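Local coordinates for transcriptional regulator (Mesorhizobium loti, PDB 3BHQ), which probably acts as a DNA-binding transcription factor of the TetR family, recognising regulatory sequences through a helix-turn-helix motif, at residues Thr33-Ile38 and Gln47-His52; Thr58-Val63 and Pro123-Ala128; Glu107-Arg112 and Glu177-Gly182; Glu76-Leu81 and Ala96-Ala101. All coordinates share one frame; numbering follows the deposited sequence.

Interaction 1 (Thr33-Ile38 and Gln47-His52); sequences TSMEEI and QTVYKH
M35, present as selenomethionine, and E36 hold Y50 from two directions, one over a face of its ring and the other at the rim. The selenomethionine chain leaves with CG anti to its own carbonyl carbon and then folds at chi2 (-78°) and chi3 (-85°). These bends carry CE over the ring, 3.9 Å from the Y50 centroid and displaced toward CD1, a CH-pi contact. SE lies higher above the same ring, a Met-aromatic contact at longer range. CE also meets V49, 3.7 Å from its CG1, so the flexible tip fills the angle between a branched aliphatic and an aromatic of the facing helix, a place suited to a long unbranched chain.

At the phenolic end, Y50 OH donates to E36 OE2 over 2.7 Å. The hydroxyl comes to the syn side of the carboxylate but stands 35° out of its plane. K46 forms a salt bridge with the same oxygen, so E36 OE2 serves two partners. A phenylalanine in place of Y50 would probably leave E36 OE2 with one partner fewer at the ring's rim. S34 starts helix 35-42 as its N-cap, with OG accepting from E37 N at 3.1 Å.

The two segments belong to the paired helices 35-42 and 46-53 of the predicted helix-turn-helix. Behind them, M35 and I38 rest on L59 of helix 56-83, while T33 and I38 pack against helix 9-28, to which H52 is also tied through D14.

Interaction 2 (Thr58-Val63 and Pro123-Ala128); sequences TLFGEV and PQLGRA
The helical turn that brings L125 against F60 and G61 is closed by the backbone bond from A128 N to Q124 O, 2.9 Å. Across the contact itself the chemistry is apolar, and L125 divides its two methyls between two neighbours. CD1 stands over one face of the F60 ring, 3.7 Å from the centroid, offset toward CD2 and CE2 in a CH-pi contact. CD2 lies against the bare backbone of G61, 3.6 Å from its CA.

Glycine suits this spot in that its missing side chain leaves N and CA bare to the leucine methyl; the CA atoms of G61 and L125 are 5.7 Å apart. In F60, chi1 (-157°) swings the ring toward helix 123-150 and chi2 (-10°) turns its face to L125 CD1. Were F60 cut back to an alanine, a gap would probably open beneath L125 CD1 and F25 would lose its stacking partner.

The contact joins helix 56-83, which runs on from the DNA-binding part, to helix 123-150. Q124 NE2 is hydrogen-bonded to E57 OE2 between the same two helices. F60 stacks on F25 of helix 9-28 and also packs against N118, M122 and, on helix 106-117, L111.

Interaction 3 (Glu107-Arg112 and Glu177-Gly182); sequences ELLKLR and EAMFTG
L109 is the first residue of 107-112 to meet the other helix, and it does so with both branches. CD1 lies 3.8 Å from A178 CB, whose small methyl leaves room for the leucine. CD2 touches the terminal CE of M179, a selenomethionine, at 3.9 Å. That methyl also sits 3.7 Å from L109 O, so it lies beside the main chain as well as the side chain. M179 gets there by bending: CG is anti to its carbonyl carbon, and a turn at chi2 (-69°) followed by another at chi3 swings the tip back toward helix 106-117.

One residue on, K110 points away from the contact and pairs with E107 a turn earlier, NZ to OE2 at 2.9 Å, a salt bridge fitting for the outer side of the helix. L111 turns instead to F60 and T67 of helix 56-83. R112 returns to the interface, its chain lying at about a right angle to that of M179. In the conformer given, NH1 approaches SE at the guanidinium edge, but a second conformer makes this detail doubtful. Beyond the segment, R113 bonds to A178 O and M179 O, the carbonyls near the end of helix 159-181. The helix ends at T181, and G182 follows with positive phi (80°), easily adopted without a CB.

The axes of 107-112 and 177-181 pass 10.5 Å apart at a signed crossing angle of -62°, a wide separation bridged by leucine and selenomethionine. The contact lies in the all-helical C-terminal domain of a TetR-family regulator, bordering the dimer interface, where F180 meets W129 of the second subunit edge-to-face.

Interaction 4 (Glu76-Leu81 and Ala96-Ala101); sequences ESVTTL and ARRLIA
V78 and R98 set their side chains at about a right angle, the short valine pushing one methyl against the aliphatic start of the arginine. V78 CG1 lies 4.0 Å from R98 CB and nearly as close to CG, so the methylene part of a charged residue serves as an apolar surface. The arginine bends twice, at chi2 (-73°) and chi3 (-67°), and curls back so that NE also comes near the same methyl, 4.0 Å from V78 CG1. R98 has two conformers, so the approach of NE to V78 CG1 is doubtful. An arginine suits this margin: its stem covers the valine while its charged group can remain in the exposed zone.

The other valine branch looks inward. V78 CG2, placed between the backbone N and the carbonyl carbon, faces L99 CD2 loosely at 4.5 Å. L99 is the buried partner, continuing onto F167 and L170 of helix 159-181. A beta-branched valine fits between the two because its methyls can serve a surface and a core neighbour at once.

Along helix 56-83, E76 O is gripped twice, by T80 N at 3.0 Å and by T80 OG1 at 2.9 Å, from opposite faces of the carbonyl plane. The threonine hydroxyl is thereby satisfied within its own helix. R97 forms a salt bridge with D196 of helix 188-206.

Here the far end of the long helix 56-83 meets its successor, helix 88-103, as two consecutive helices meeting where they cross. It is plain helix packing within the all-helical body of a TetR-family regulator.

In the fold
Helix 56-83 threads the set: interaction 2 uses its beginning and interaction 4 its far end. Interaction 1 lies at the periphery, about 26 Å from the chain's centre, and alone of the four adds a hydrogen bond across its segments to its apolar packing. Interaction 2 is buried and apolar; interaction 3 is buried too but brings in an arginine. Interaction 2 touches both interaction 1 and interaction 3 by packing, joining the DNA-binding part to the C-terminal body. Interaction 4 is largely buried, yet its arginine lies on an exposed margin, whereas that of interaction 3 is enclosed near the second subunit. Interactions 1 and 4, about 35 Å apart between centres, occupy opposite sides of the chain's centre.

Interaction 1 (Thr33-Ile38 and Gln47-His52)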
loop_
_atom_site.group_PDB
_atom_site.type_symbol
_atom_site.label_atom_id
_atom_site.label_comp_id
_atom_site.label_asym_id
_atom_site.label_seq_id
_atom_site.Cartn_x
_atom_site.Cartn_y
_atom_site.Cartn_z
ATOM N N THR A 33 25.355 -2.367 3.793
ATOM C CA THR A 33 25.889 -2.362 5.162
ATOM C C THR A 33 26.331 -3.757 5.553
ATOM O O THR A 33 26.245 -4.703 4.766
ATOM C CB THR A 33 24.896 -1.715 6.179
ATOM O OG1 THR A 33 25.563 -1.491 7.439
ATOM C CG2 THR A 33 23.661 -2.573 6.400
ATOM N N SER A 34 26.876 -3.859 6.757
ATOM C CA SER A 34 27.408 -5.102 7.245
ATOM C C SER A 34 27.346 -5.184 8.754
ATOM O O SER A 34 27.163 -4.179 9.449
ATOM C CB SER A 34 28.875 -5.234 6.816
ATOM O OG SER A 34 29.663 -4.208 7.391
HETATM N N MSE A 35 27.520 -6.395 9.251
HETATM C CA MSE A 35 27.555 -6.625 10.707
HETATM C C MSE A 35 28.660 -5.801 11.352
HETATM O O MSE A 35 28.465 -5.226 12.429
HETATM C CB MSE A 35 27.765 -8.109 11.001
HETATM C CG MSE A 35 26.601 -8.988 10.553
HETATM SE SE MSE A 35 25.091 -8.897 11.773
HETATM C CE MSE A 35 25.730 -10.244 13.020
ATOM N N GLU A 36 29.799 -5.714 10.672
ATOM C CA GLU A 36 30.959 -4.984 11.169
ATOM C C GLU A 36 30.680 -3.479 11.247
ATOM O O GLU A 36 30.970 -2.836 12.265
ATOM C CB GLU A 36 32.209 -5.296 10.305
ATOM C CG GLU A 36 32.696 -6.791 10.366
ATOM C CD GLU A 36 31.830 -7.838 9.604
ATOM O OE1 GLU A 36 30.961 -7.466 8.766
ATOM O OE2 GLU A 36 32.020 -9.052 9.862
ATOM N N GLU A 37 30.073 -2.917 10.203
ATOM C CA GLU A 37 29.712 -1.496 10.194
ATOM C C GLU A 37 28.640 -1.150 11.241
ATOM O O GLU A 37 28.692 -0.097 11.884
ATOM C CB GLU A 37 29.271 -1.061 8.785
ATOM C CG GLU A 37 30.452 -1.080 7.796
ATOM C CD GLU A 37 30.026 -1.032 6.345
ATOM O OE1 GLU A 37 29.420 -2.016 5.880
ATOM O OE2 GLU A 37 30.348 -0.043 5.658
ATOM N N ILE A 38 27.651 -2.040 11.399
ATOM C CA ILE A 38 26.606 -1.864 12.405
ATOM C C ILE A 38 27.201 -1.905 13.818
ATOM O O ILE A 38 26.856 -1.069 14.669
ATOM C CB ILE A 38 25.463 -2.903 12.231
ATOM C CG1 ILE A 38 24.686 -2.573 10.937
ATOM C CG2 ILE A 38 24.489 -2.868 13.429
ATOM C CD1 ILE A 38 23.819 -3.698 10.421
ATOM N N GLN A 47 32.105 -9.321 17.888
ATOM C CA GLN A 47 31.751 -10.552 18.635
ATOM C C GLN A 47 30.363 -10.489 19.240
ATOM O O GLN A 47 29.573 -11.405 19.053
ATOM C CB GLN A 47 32.771 -10.847 19.724
ATOM C CG GLN A 47 33.960 -11.658 19.205
ATOM C CD GLN A 47 33.646 -13.110 19.181
ATOM O OE1 GLN A 47 33.370 -13.684 18.127
ATOM N NE2 GLN A 47 33.611 -13.709 20.368
ATOM N N THR A 48 30.078 -9.396 19.960
ATOM C CA THR A 48 28.742 -9.237 20.553
ATOM C C THR A 48 27.629 -9.237 19.514
ATOM O O THR A 48 26.618 -9.922 19.693
ATOM C CB THR A 48 28.671 -7.958 21.384
ATOM O OG1 THR A 48 29.585 -8.071 22.461
ATOM C CG2 THR A 48 27.232 -7.688 21.860
ATOM N N VAL A 49 27.799 -8.507 18.408
ATOM C CA VAL A 49 26.765 -8.470 17.362
ATOM C C VAL A 49 26.511 -9.880 16.762
ATOM O O VAL A 49 25.365 -10.319 16.666
ATOM C CB VAL A 49 27.068 -7.379 16.294
ATOM C CG1 VAL A 49 25.965 -7.329 15.250
ATOM C CG2 VAL A 49 27.226 -6.013 16.972
ATOM N N TYR A 50 27.575 -10.637 16.470
ATOM C CA TYR A 50 27.422 -12.019 15.976
ATOM C C TYR A 50 26.810 -12.970 17.009
ATOM O O TYR A 50 25.947 -13.787 16.662
ATOM C CB TYR A 50 28.742 -12.575 15.407
ATOM C CG TYR A 50 29.029 -12.095 13.990
ATOM C CD1 TYR A 50 28.395 -12.669 12.891
ATOM C CD2 TYR A 50 29.945 -11.074 13.754
ATOM C CE1 TYR A 50 28.671 -12.235 11.585
ATOM C CE2 TYR A 50 30.205 -10.607 12.456
ATOM C CZ TYR A 50 29.588 -11.203 11.386
ATOM O OH TYR A 50 29.905 -10.761 10.122
ATOM N N LYS A 51 27.238 -12.841 18.262
ATOM C CA LYS A 51 26.731 -13.711 19.329
ATOM C C LYS A 51 25.225 -13.517 19.548
ATOM O O LYS A 51 24.470 -14.487 19.775
ATOM C CB LYS A 51 27.517 -13.499 20.636
ATOM C CG LYS A 51 28.919 -14.106 20.600
ATOM C CD LYS A 51 29.891 -13.493 21.617
ATOM C CE LYS A 51 29.543 -13.779 23.065
ATOM N NZ LYS A 51 30.616 -13.275 23.974
ATOM N N HIS A 52 24.794 -12.260 19.485
ATOM C CA HIS A 52 23.399 -11.903 19.801
ATOM C C HIS A 52 22.455 -11.875 18.624
ATOM O O HIS A 52 21.237 -12.061 18.811
ATOM C CB HIS A 52 23.361 -10.552 20.523
ATOM C CG HIS A 52 23.991 -10.577 21.871
ATOM N ND1 HIS A 52 23.789 -9.576 22.802
ATOM C CD2 HIS A 52 24.754 -11.519 22.487
ATOM C CE1 HIS A 52 24.451 -9.878 23.912
ATOM N NE2 HIS A 52 25.049 -11.048 23.747
#

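Interaction 2 (Thr58-Val63 and Pro123-Ala128)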
loop_
_atom_site.group_PDB
_atom_site.type_symbol
_atom_site.label_atom_id
_atom_site.label_comp_id
_atom_site.label_asym_id
_atom_site.label_seq_id
_atom_site.Cartn_x
_atom_site.Cartn_y
_atom_site.Cartn_z
ATOM N N THR A 58 19.104 -12.103 10.057
ATOM C CA THR A 58 18.490 -12.213 11.382
ATOM C C THR A 58 18.327 -10.852 12.038
ATOM O O THR A 58 17.250 -10.528 12.577
ATOM C CB THR A 58 19.277 -13.210 12.258
ATOM O OG1 THR A 58 19.357 -14.484 11.597
ATOM C CG2 THR A 58 18.621 -13.372 13.645
ATOM N N LEU A 59 19.378 -10.030 11.967
ATOM C CA LEU A 59 19.338 -8.700 12.537
ATOM C C LEU A 59 18.259 -7.824 11.855
ATOM O O LEU A 59 17.544 -7.099 12.535
ATOM C CB LEU A 59 20.723 -8.062 12.440
ATOM C CG LEU A 59 20.903 -6.641 12.997
ATOM C CD1 LEU A 59 20.289 -6.402 14.379
ATOM C CD2 LEU A 59 22.395 -6.220 13.023
ATOM N N PHE A 60 18.118 -7.943 10.537
ATOM C CA PHE A 60 17.076 -7.192 9.794
ATOM C C PHE A 60 15.678 -7.607 10.320
ATOM O O PHE A 60 14.784 -6.773 10.498
ATOM C CB PHE A 60 17.201 -7.452 8.289
ATOM C CG PHE A 60 16.604 -6.389 7.366
ATOM C CD1 PHE A 60 15.799 -5.331 7.812
ATOM C CD2 PHE A 60 16.817 -6.513 5.989
ATOM C CE1 PHE A 60 15.293 -4.392 6.895
ATOM C CE2 PHE A 60 16.287 -5.582 5.080
ATOM C CZ PHE A 60 15.556 -4.538 5.536
ATOM N N GLY A 61 15.498 -8.899 10.606
ATOM C CA GLY A 61 14.247 -9.364 11.168
ATOM C C GLY A 61 13.940 -8.733 12.519
ATOM O O GLY A 61 12.804 -8.329 12.786
ATOM N N GLU A 62 14.953 -8.625 13.380
ATOM C CA GLU A 62 14.792 -7.933 14.670
ATOM C C GLU A 62 14.485 -6.430 14.527
ATOM O O GLU A 62 13.777 -5.869 15.364
ATOM C CB GLU A 62 16.016 -8.175 15.563
ATOM C CG GLU A 62 16.075 -9.597 16.031
ATOM C CD GLU A 62 14.997 -9.914 17.076
ATOM O OE1 GLU A 62 14.789 -9.140 18.042
ATOM O OE2 GLU A 62 14.395 -10.953 16.958
ATOM N N VAL A 63 15.086 -5.774 13.521
ATOM C CA VAL A 63 14.792 -4.360 13.212
ATOM C C VAL A 63 13.300 -4.227 12.895
ATOM O O VAL A 63 12.615 -3.339 13.431
ATOM C CB VAL A 63 15.649 -3.861 12.040
ATOM C CG1 VAL A 63 15.081 -2.578 11.393
ATOM C CG2 VAL A 63 17.093 -3.657 12.526
ATOM N N PRO A 123 11.314 -13.105 2.518
ATOM C CA PRO A 123 9.857 -12.998 2.683
ATOM C C PRO A 123 9.440 -12.852 4.132
ATOM O O PRO A 123 8.394 -12.278 4.395
ATOM C CB PRO A 123 9.317 -14.295 2.064
ATOM C CG PRO A 123 10.448 -15.187 1.935
ATOM C CD PRO A 123 11.701 -14.400 1.936
ATOM N N GLN A 124 10.263 -13.359 5.053
ATOM C CA GLN A 124 9.938 -13.278 6.483
ATOM C C GLN A 124 9.806 -11.857 7.037
ATOM O O GLN A 124 9.110 -11.656 8.032
ATOM C CB GLN A 124 10.894 -14.109 7.327
ATOM C CG GLN A 124 12.293 -13.590 7.491
ATOM C CD GLN A 124 13.225 -13.801 6.335
ATOM O OE1 GLN A 124 12.852 -14.278 5.259
ATOM N NE2 GLN A 124 14.508 -13.452 6.580
ATOM N N LEU A 125 10.481 -10.900 6.417
ATOM C CA LEU A 125 10.450 -9.508 6.885
ATOM C C LEU A 125 9.030 -8.957 6.715
ATOM O O LEU A 125 8.455 -8.411 7.669
ATOM C CB LEU A 125 11.460 -8.622 6.135
ATOM C CG LEU A 125 12.954 -9.076 6.194
ATOM C CD1 LEU A 125 13.825 -8.153 5.331
ATOM C CD2 LEU A 125 13.432 -9.184 7.630
ATOM N N GLY A 126 8.491 -9.102 5.508
ATOM C CA GLY A 126 7.129 -8.659 5.237
ATOM C C GLY A 126 6.082 -9.431 6.013
ATOM O O GLY A 126 5.066 -8.848 6.463
ATOM N N ARG A 127 6.298 -10.736 6.219
ATOM C CA ARG A 127 5.371 -11.493 7.044
ATOM C C ARG A 127 5.353 -10.960 8.484
ATOM O O ARG A 127 4.289 -10.791 9.072
ATOM C CB ARG A 127 5.706 -12.971 7.011
ATOM C CG ARG A 127 5.414 -13.625 5.698
ATOM C CD ARG A 127 5.370 -15.181 5.886
ATOM N NE ARG A 127 6.603 -15.740 6.463
ATOM C CZ ARG A 127 7.646 -16.253 5.790
ATOM N NH1 ARG A 127 7.679 -16.314 4.449
ATOM N NH2 ARG A 127 8.676 -16.735 6.479
ATOM N N ALA A 128 6.533 -10.656 9.028
ATOM C CA ALA A 128 6.638 -10.083 10.374
ATOM C C ALA A 128 5.972 -8.721 10.454
ATOM O O ALA A 128 5.240 -8.464 11.403
ATOM C CB ALA A 128 8.093 -9.976 10.821
#

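Interaction 3 (Glu107-Arg112 and Glu177-Gly182)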
loop_
_atom_site.group_PDB
_atom_site.type_symbol
_atom_site.label_atom_id
_atom_site.label_comp_id
_atom_site.label_asym_id
_atom_site.label_seq_id
_atom_site.Cartn_x
_atom_site.Cartn_y
_atom_site.Cartn_z
ATOM N N GLU A 107 11.067 8.055 8.035
ATOM C CA GLU A 107 11.941 6.908 8.238
ATOM C C GLU A 107 11.170 5.597 8.209
ATOM O O GLU A 107 11.646 4.610 7.660
ATOM C CB GLU A 107 12.806 7.081 9.490
ATOM C CG GLU A 107 13.722 8.354 9.456
ATOM C CD GLU A 107 14.585 8.473 8.191
ATOM O OE1 GLU A 107 15.381 7.551 7.941
ATOM O OE2 GLU A 107 14.474 9.481 7.441
ATOM N N LEU A 108 9.948 5.597 8.747
ATOM C CA LEU A 108 9.080 4.440 8.710
ATOM C C LEU A 108 8.714 4.073 7.259
ATOM O O LEU A 108 8.707 2.909 6.886
ATOM C CB LEU A 108 7.809 4.652 9.560
ATOM C CG LEU A 108 6.888 3.475 9.750
ATOM C CD1 LEU A 108 7.623 2.334 10.479
ATOM C CD2 LEU A 108 5.655 3.866 10.513
ATOM N N LEU A 109 8.438 5.077 6.426
ATOM C CA LEU A 109 8.127 4.833 5.008
ATOM C C LEU A 109 9.331 4.226 4.278
ATOM O O LEU A 109 9.150 3.333 3.452
ATOM C CB LEU A 109 7.685 6.123 4.324
ATOM C CG LEU A 109 6.395 6.781 4.840
ATOM C CD1 LEU A 109 6.198 8.153 4.188
ATOM C CD2 LEU A 109 5.222 5.945 4.571
ATOM N N LYS A 110 10.529 4.716 4.590
ATOM C CA LYS A 110 11.750 4.139 3.992
ATOM C C LYS A 110 11.897 2.663 4.377
ATOM O O LYS A 110 12.189 1.811 3.519
ATOM C CB LYS A 110 12.992 4.922 4.381
ATOM C CG LYS A 110 13.083 6.366 3.784
ATOM C CD LYS A 110 14.265 7.169 4.387
ATOM C CE LYS A 110 14.301 8.580 3.829
ATOM N NZ LYS A 110 15.204 9.488 4.640
ATOM N N LEU A 111 11.649 2.343 5.640
ATOM C CA LEU A 111 11.703 0.943 6.089
ATOM C C LEU A 111 10.623 0.089 5.362
ATOM O O LEU A 111 10.904 -1.063 4.941
ATOM C CB LEU A 111 11.547 0.842 7.609
ATOM C CG LEU A 111 11.742 -0.554 8.221
ATOM C CD1 LEU A 111 13.164 -1.086 7.986
ATOM C CD2 LEU A 111 11.370 -0.585 9.731
ATOM N N ARG A 112 9.396 0.612 5.226
ATOM C CA ARG A 112 8.339 -0.101 4.501
ATOM C C ARG A 112 8.785 -0.462 3.083
ATOM O O ARG A 112 8.578 -1.595 2.636
ATOM C CB ARG A 112 7.011 0.690 4.472
ATOM C CG ARG A 112 5.908 0.191 5.433
ATOM C CD ARG A 112 4.742 1.194 5.452
ATOM N NE ARG A 112 3.329 0.732 5.437
ATOM C CZ ARG A 112 2.611 0.497 4.331
ATOM N NH1 ARG A 112 3.156 0.558 3.118
ATOM N NH2 ARG A 112 1.299 0.177 4.432
ATOM N N GLU A 177 0.694 7.427 -2.473
ATOM C CA GLU A 177 1.466 8.550 -3.021
ATOM C C GLU A 177 2.932 8.468 -2.539
ATOM O O GLU A 177 3.839 8.641 -3.348
ATOM C CB GLU A 177 0.810 9.875 -2.668
ATOM C CG GLU A 177 1.543 11.062 -3.299
ATOM C CD GLU A 177 0.837 12.396 -3.137
ATOM O OE1 GLU A 177 -0.146 12.514 -2.389
ATOM O OE2 GLU A 177 1.277 13.333 -3.799
ATOM N N ALA A 178 3.136 8.145 -1.255
ATOM C CA ALA A 178 4.507 8.006 -0.722
ATOM C C ALA A 178 5.231 6.843 -1.310
ATOM O O ALA A 178 6.402 6.954 -1.696
ATOM C CB ALA A 178 4.501 7.893 0.749
HETATM N N MSE A 179 4.564 5.692 -1.354
HETATM C CA MSE A 179 5.210 4.526 -1.904
HETATM C C MSE A 179 5.559 4.597 -3.373
HETATM O O MSE A 179 6.527 3.978 -3.809
HETATM C CB MSE A 179 4.362 3.263 -1.688
HETATM C CG MSE A 179 4.174 2.866 -0.295
HETATM SE SE MSE A 179 5.834 2.216 0.524
HETATM C CE MSE A 179 6.132 3.760 1.411
ATOM N N PHE A 180 4.797 5.334 -4.154
ATOM C CA PHE A 180 5.090 5.407 -5.565
ATOM C C PHE A 180 5.960 6.603 -5.912
ATOM O O PHE A 180 6.729 6.509 -6.842
ATOM C CB PHE A 180 3.814 5.400 -6.385
ATOM C CG PHE A 180 3.075 4.073 -6.324
ATOM C CD1 PHE A 180 3.722 2.862 -6.623
ATOM C CD2 PHE A 180 1.699 4.039 -6.016
ATOM C CE1 PHE A 180 3.050 1.638 -6.561
ATOM C CE2 PHE A 180 1.025 2.778 -5.975
ATOM C CZ PHE A 180 1.693 1.608 -6.256
ATOM N N THR A 181 5.799 7.712 -5.215
ATOM C CA THR A 181 6.511 8.939 -5.611
ATOM C C THR A 181 7.585 9.389 -4.660
ATOM O O THR A 181 8.423 10.231 -5.048
ATOM C CB THR A 181 5.540 10.099 -5.874
ATOM O OG1 THR A 181 4.909 10.541 -4.665
ATOM C CG2 THR A 181 4.484 9.672 -6.903
ATOM N N GLY A 182 7.570 8.882 -3.429
ATOM C CA GLY A 182 8.481 9.332 -2.394
ATOM C C GLY A 182 7.984 10.637 -1.793
ATOM O O GLY A 182 8.382 10.977 -0.676
#

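Interaction 4 (Glu76-Leu81 and Ala96-Ala101)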
loop_
_atom_site.group_PDB
_atom_site.type_symbol
_atom_site.label_atom_id
_atom_site.label_comp_id
_atom_site.label_asym_id
_atom_site.label_seq_id
_atom_site.Cartn_x
_atom_site.Cartn_y
_atom_site.Cartn_z
ATOM N N GLU A 76 -1.444 2.080 20.604
ATOM C CA GLU A 76 -2.163 1.745 21.849
ATOM C C GLU A 76 -2.454 2.973 22.735
ATOM O O GLU A 76 -3.542 3.065 23.316
ATOM C CB GLU A 76 -1.430 0.683 22.680
ATOM C CG GLU A 76 -1.531 -0.728 22.098
ATOM C CD GLU A 76 -0.872 -1.810 22.962
ATOM O OE1 GLU A 76 -0.092 -1.486 23.890
ATOM O OE2 GLU A 76 -1.151 -3.003 22.699
ATOM N N SER A 77 -1.498 3.892 22.834
ATOM C CA SER A 77 -1.691 5.102 23.650
ATOM C C SER A 77 -2.791 5.990 23.069
ATOM O O SER A 77 -3.623 6.488 23.802
ATOM C CB SER A 77 -0.399 5.902 23.805
ATOM O OG SER A 77 0.092 6.366 22.564
ATOM N N VAL A 78 -2.798 6.153 21.747
ATOM C CA VAL A 78 -3.809 6.999 21.070
ATOM C C VAL A 78 -5.216 6.375 21.031
ATOM O O VAL A 78 -6.215 7.098 21.169
ATOM C CB VAL A 78 -3.303 7.509 19.676
ATOM C CG1 VAL A 78 -1.986 8.264 19.850
ATOM C CG2 VAL A 78 -3.137 6.395 18.673
ATOM N N THR A 79 -5.316 5.055 20.873
ATOM C CA THR A 79 -6.628 4.382 20.940
ATOM C C THR A 79 -7.159 4.446 22.380
ATOM O O THR A 79 -8.359 4.594 22.576
ATOM C CB THR A 79 -6.629 2.945 20.377
ATOM O OG1 THR A 79 -5.615 2.184 21.031
ATOM C CG2 THR A 79 -6.368 2.973 18.880
ATOM N N THR A 80 -6.278 4.353 23.380
ATOM C CA THR A 80 -6.706 4.544 24.782
ATOM C C THR A 80 -7.281 5.953 24.984
ATOM O O THR A 80 -8.313 6.091 25.635
ATOM C CB THR A 80 -5.573 4.293 25.797
ATOM O OG1 THR A 80 -5.155 2.926 25.700
ATOM C CG2 THR A 80 -6.056 4.557 27.240
ATOM N N LEU A 81 -6.633 6.977 24.425
ATOM C CA LEU A 81 -7.162 8.357 24.521
ATOM C C LEU A 81 -8.555 8.456 23.925
ATOM O O LEU A 81 -9.427 9.036 24.563
ATOM C CB LEU A 81 -6.247 9.378 23.854
ATOM C CG LEU A 81 -4.894 9.603 24.532
ATOM C CD1 LEU A 81 -3.975 10.434 23.637
ATOM C CD2 LEU A 81 -5.069 10.251 25.906
ATOM N N ALA A 96 -7.272 10.093 14.280
ATOM C CA ALA A 96 -6.907 10.102 12.834
ATOM C C ALA A 96 -5.705 10.977 12.551
ATOM O O ALA A 96 -4.799 10.590 11.799
ATOM C CB ALA A 96 -8.063 10.552 11.984
ATOM N N ARG A 97 -5.677 12.164 13.145
ATOM C CA ARG A 97 -4.541 13.077 12.981
ATOM C C ARG A 97 -3.236 12.460 13.504
ATOM O O ARG A 97 -2.186 12.569 12.844
ATOM C CB ARG A 97 -4.824 14.424 13.654
ATOM C CG ARG A 97 -5.933 15.217 12.987
ATOM C CD ARG A 97 -6.362 16.359 13.883
ATOM N NE ARG A 97 -7.534 17.093 13.383
ATOM C CZ ARG A 97 -7.970 18.243 13.917
ATOM N NH1 ARG A 97 -7.335 18.832 14.935
ATOM N NH2 ARG A 97 -9.044 18.846 13.420
ATOM N N ARG A 98 -3.289 11.780 14.659
ATOM C CA ARG A 98 -2.103 11.113 15.222
ATOM C C ARG A 98 -1.671 9.922 14.364
ATOM O O ARG A 98 -0.473 9.714 14.154
ATOM C CB ARG A 98 -2.326 10.647 16.668
ATOM C CG ARG A 98 -2.522 11.763 17.674
ATOM C CD ARG A 98 -1.227 12.541 17.999
ATOM N NE ARG A 98 -0.234 11.719 18.708
ATOM C CZ ARG A 98 0.876 11.161 18.207
ATOM N NH1 ARG A 98 1.647 10.441 19.021
ATOM N NH2 ARG A 98 1.249 11.313 16.932
ATOM N N LEU A 99 -2.641 9.135 13.870
ATOM C CA LEU A 99 -2.345 7.962 13.003
ATOM C C LEU A 99 -1.618 8.393 11.749
ATOM O O LEU A 99 -0.639 7.742 11.348
ATOM C CB LEU A 99 -3.612 7.194 12.600
ATOM C CG LEU A 99 -4.408 6.446 13.666
ATOM C CD1 LEU A 99 -5.681 5.870 13.021
ATOM C CD2 LEU A 99 -3.563 5.348 14.338
ATOM N N ILE A 100 -2.101 9.450 11.106
ATOM C CA ILE A 100 -1.436 10.000 9.906
ATOM C C ILE A 100 -0.018 10.396 10.218
ATOM O O ILE A 100 0.901 10.023 9.525
ATOM C CB ILE A 100 -2.140 11.266 9.337
ATOM C CG1 ILE A 100 -3.440 10.853 8.668
ATOM C CG2 ILE A 100 -1.233 12.017 8.319
ATOM C CD1 ILE A 100 -4.259 12.021 8.164
ATOM N N ALA A 101 0.182 11.149 11.297
ATOM C CA ALA A 101 1.539 11.626 11.662
ATOM C C ALA A 101 2.517 10.482 11.954
ATOM O O ALA A 101 3.666 10.508 11.511
ATOM C CB ALA A 101 1.470 12.583 12.844
#